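Local coordinates for YycN protein (Bacillus subtilis, PDB 1ON0) that probably transfers acyl groups other than amino-acyl groups, as a member of the GNAT acetyltransferase family, at residues H59-S64 against I78-E83. Numbering follows the deposited sequence.
Sequences HHHLWS and IHAEPE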
loop_
_atom_site.group_PDB
_atom_site.type_symbol
_atom_site.label_atom_id
_atom_site.label_comp_id
_atom_site.label_asym_id
_atom_site.label_seq_id
_atom_site.Cartn_x
_atom_site.Cartn_y
_atom_site.Cartn_z
ATOM N N HIS B 59 5.450 -27.580 19.394
ATOM C CA HIS B 59 6.431 -26.570 19.020
ATOM C C HIS B 59 6.118 -25.823 17.723
ATOM O O HIS B 59 6.731 -24.792 17.410
ATOM C CB HIS B 59 7.825 -27.190 18.940
ATOM C CG HIS B 59 8.274 -27.807 20.223
ATOM N ND1 HIS B 59 8.005 -27.248 21.452
ATOM C CD2 HIS B 59 8.973 -28.941 20.469
ATOM C CE1 HIS B 59 8.514 -28.011 22.402
ATOM N NE2 HIS B 59 9.107 -29.045 21.830
ATOM N N HIS B 60 5.173 -26.350 16.958
ATOM C CA HIS B 60 4.778 -25.707 15.720
ATOM C C HIS B 60 3.670 -24.730 16.014
ATOM O O HIS B 60 2.803 -24.986 16.844
ATOM C CB HIS B 60 4.297 -26.743 14.710
ATOM C CG HIS B 60 5.412 -27.437 13.997
ATOM N ND1 HIS B 60 5.965 -26.948 12.837
ATOM C CD2 HIS B 60 6.120 -28.543 14.325
ATOM C CE1 HIS B 60 6.976 -27.723 12.478
ATOM N NE2 HIS B 60 7.090 -28.694 13.362
ATOM N N HIS B 61 3.709 -23.596 15.340
ATOM C CA HIS B 61 2.690 -22.599 15.547
ATOM C C HIS B 61 2.245 -22.088 14.191
ATOM O O HIS B 61 2.981 -21.379 13.498
ATOM C CB HIS B 61 3.228 -21.448 16.390
ATOM C CG HIS B 61 3.850 -21.875 17.687
ATOM N ND1 HIS B 61 5.171 -22.267 17.790
ATOM C CD2 HIS B 61 3.353 -21.917 18.944
ATOM C CE1 HIS B 61 5.459 -22.520 19.052
ATOM N NE2 HIS B 61 4.373 -22.314 19.778
ATOM N N LEU B 62 1.046 -22.480 13.793
ATOM C CA LEU B 62 0.508 -22.034 12.521
ATOM C C LEU B 62 -0.570 -21.018 12.870
ATOM O O LEU B 62 -1.467 -21.289 13.672
ATOM C CB LEU B 62 -0.049 -23.222 11.717
ATOM C CG LEU B 62 0.994 -24.236 11.199
ATOM C CD1 LEU B 62 1.431 -25.161 12.336
ATOM C CD2 LEU B 62 0.408 -25.058 10.061
ATOM N N TRP B 63 -0.437 -19.833 12.288
ATOM C CA TRP B 63 -1.348 -18.710 12.521
ATOM C C TRP B 63 -1.991 -18.221 11.232
ATOM O O TRP B 63 -1.398 -18.307 10.155
ATOM C CB TRP B 63 -0.577 -17.517 13.108
ATOM C CG TRP B 63 -0.027 -17.690 14.501
ATOM C CD1 TRP B 63 -0.744 -17.785 15.655
ATOM C CD2 TRP B 63 1.354 -17.745 14.881
ATOM N NE1 TRP B 63 0.101 -17.892 16.731
ATOM C CE2 TRP B 63 1.395 -17.868 16.287
ATOM C CE3 TRP B 63 2.564 -17.697 14.169
ATOM C CZ2 TRP B 63 2.593 -17.949 17.000
ATOM C CZ3 TRP B 63 3.760 -17.777 14.880
ATOM C CH2 TRP B 63 3.762 -17.899 16.281
ATOM N N SER B 64 -3.202 -17.696 11.344
ATOM C CA SER B 64 -3.884 -17.125 10.191
ATOM C C SER B 64 -3.683 -15.637 10.411
ATOM O O SER B 64 -3.973 -15.139 11.501
ATOM C CB SER B 64 -5.373 -17.419 10.235
ATOM O OG SER B 64 -5.935 -16.814 11.375
ATOM N N ILE B 78 5.549 -21.072 12.043
ATOM C CA ILE B 78 6.916 -21.114 12.543
ATOM C C ILE B 78 7.124 -22.294 13.471
ATOM O O ILE B 78 6.178 -22.827 14.054
ATOM C CB ILE B 78 7.324 -19.829 13.310
ATOM C CG1 ILE B 78 6.703 -19.815 14.698
ATOM C CG2 ILE B 78 6.909 -18.604 12.519
ATOM C CD1 ILE B 78 7.163 -18.648 15.551
ATOM N N HIS B 79 8.378 -22.694 13.596
ATOM C CA HIS B 79 8.765 -23.802 14.457
ATOM C C HIS B 79 9.758 -23.280 15.470
ATOM O O HIS B 79 10.668 -22.537 15.112
ATOM C CB HIS B 79 9.443 -24.888 13.638
ATOM C CG HIS B 79 10.058 -25.976 14.463
ATOM N ND1 HIS B 79 9.314 -26.809 15.266
ATOM C CD2 HIS B 79 11.343 -26.390 14.573
ATOM C CE1 HIS B 79 10.113 -27.698 15.833
ATOM N NE2 HIS B 79 11.347 -27.465 15.429
ATOM N N ALA B 80 9.598 -23.675 16.726
ATOM C CA ALA B 80 10.512 -23.248 17.779
ATOM C C ALA B 80 11.209 -24.451 18.408
ATOM O O ALA B 80 10.843 -24.869 19.498
ATOM C CB ALA B 80 9.742 -22.475 18.852
ATOM N N GLU B 81 12.213 -25.002 17.730
ATOM C CA GLU B 81 12.937 -26.176 18.234
ATOM C C GLU B 81 13.109 -26.223 19.752
ATOM O O GLU B 81 13.080 -25.193 20.431
ATOM C CB GLU B 81 14.312 -26.290 17.565
ATOM C CG GLU B 81 14.330 -27.174 16.325
ATOM C CD GLU B 81 14.950 -26.489 15.117
ATOM O OE1 GLU B 81 15.168 -27.171 14.097
ATOM O OE2 GLU B 81 15.214 -25.271 15.186
ATOM N N PRO B 82 13.282 -27.434 20.305
ATOM C CA PRO B 82 13.457 -27.605 21.750
ATOM C C PRO B 82 14.773 -27.048 22.283
ATOM O O PRO B 82 15.850 -27.407 21.803
ATOM C CB PRO B 82 13.345 -29.118 21.929
ATOM C CG PRO B 82 13.901 -29.649 20.642
ATOM C CD PRO B 82 13.263 -28.738 19.618
ATOM N N GLU B 83 14.671 -26.163 23.273
ATOM C CA GLU B 83 15.841 -25.554 23.897
ATOM C C GLU B 83 16.911 -25.193 22.875
ATOM O O GLU B 83 18.061 -25.620 22.995
ATOM C CB GLU B 83 16.440 -26.514 24.929
ATOM C CG GLU B 83 15.482 -26.915 26.033
ATOM C CD GLU B 83 15.009 -25.728 26.851
ATOM O OE1 GLU B 83 15.852 -25.107 27.531
ATOM O OE2 GLU B 83 13.799 -25.412 26.805
#
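Over one face of the His60 ring lies His79 ND1, 3.5 Å from His60 NE2 and displaced toward the rim. With CG anti to the backbone N (chi1 171°), the His79 imidazole is carried to this place; the two rings meet obliquely, planes 32° apart. On the other side of the sheet, Ile78 CD1 reaches the indole edge of Trp63, 3.6 Å from Trp63 CH2, and His61 CB lies over one indole face, toward its rim. Ala80 CB sits at the edge of the His61 ring, 4.3 Å from His61 CE1. Between these two layers the backbones run antiparallel: His61 N donates to Ile78 O (2.9 Å) and Ile78 N to His61 O (3.0 Å), and His60 and His79 form the non-hydrogen-bonded pair beside them. Past the strand end, Ala80 N still donates to His59 O (3.2 Å), a longer bond tilted from the carbonyl plane. This is the open end of the hairpin of strands 60-66 and 72-79 in the central GNAT sheet. His60 ND1 is hydrogen-bonded to Trp77 NE1, probably as acceptor, since an indole nitrogen can only donate; an alanine here would probably leave that N-H without its mate and His79 without the ring it packs against. Strand pairing here thus rests on three main-chain bonds, while the Trp77 bond helps fix the rotation of the His60 ring that meets His79.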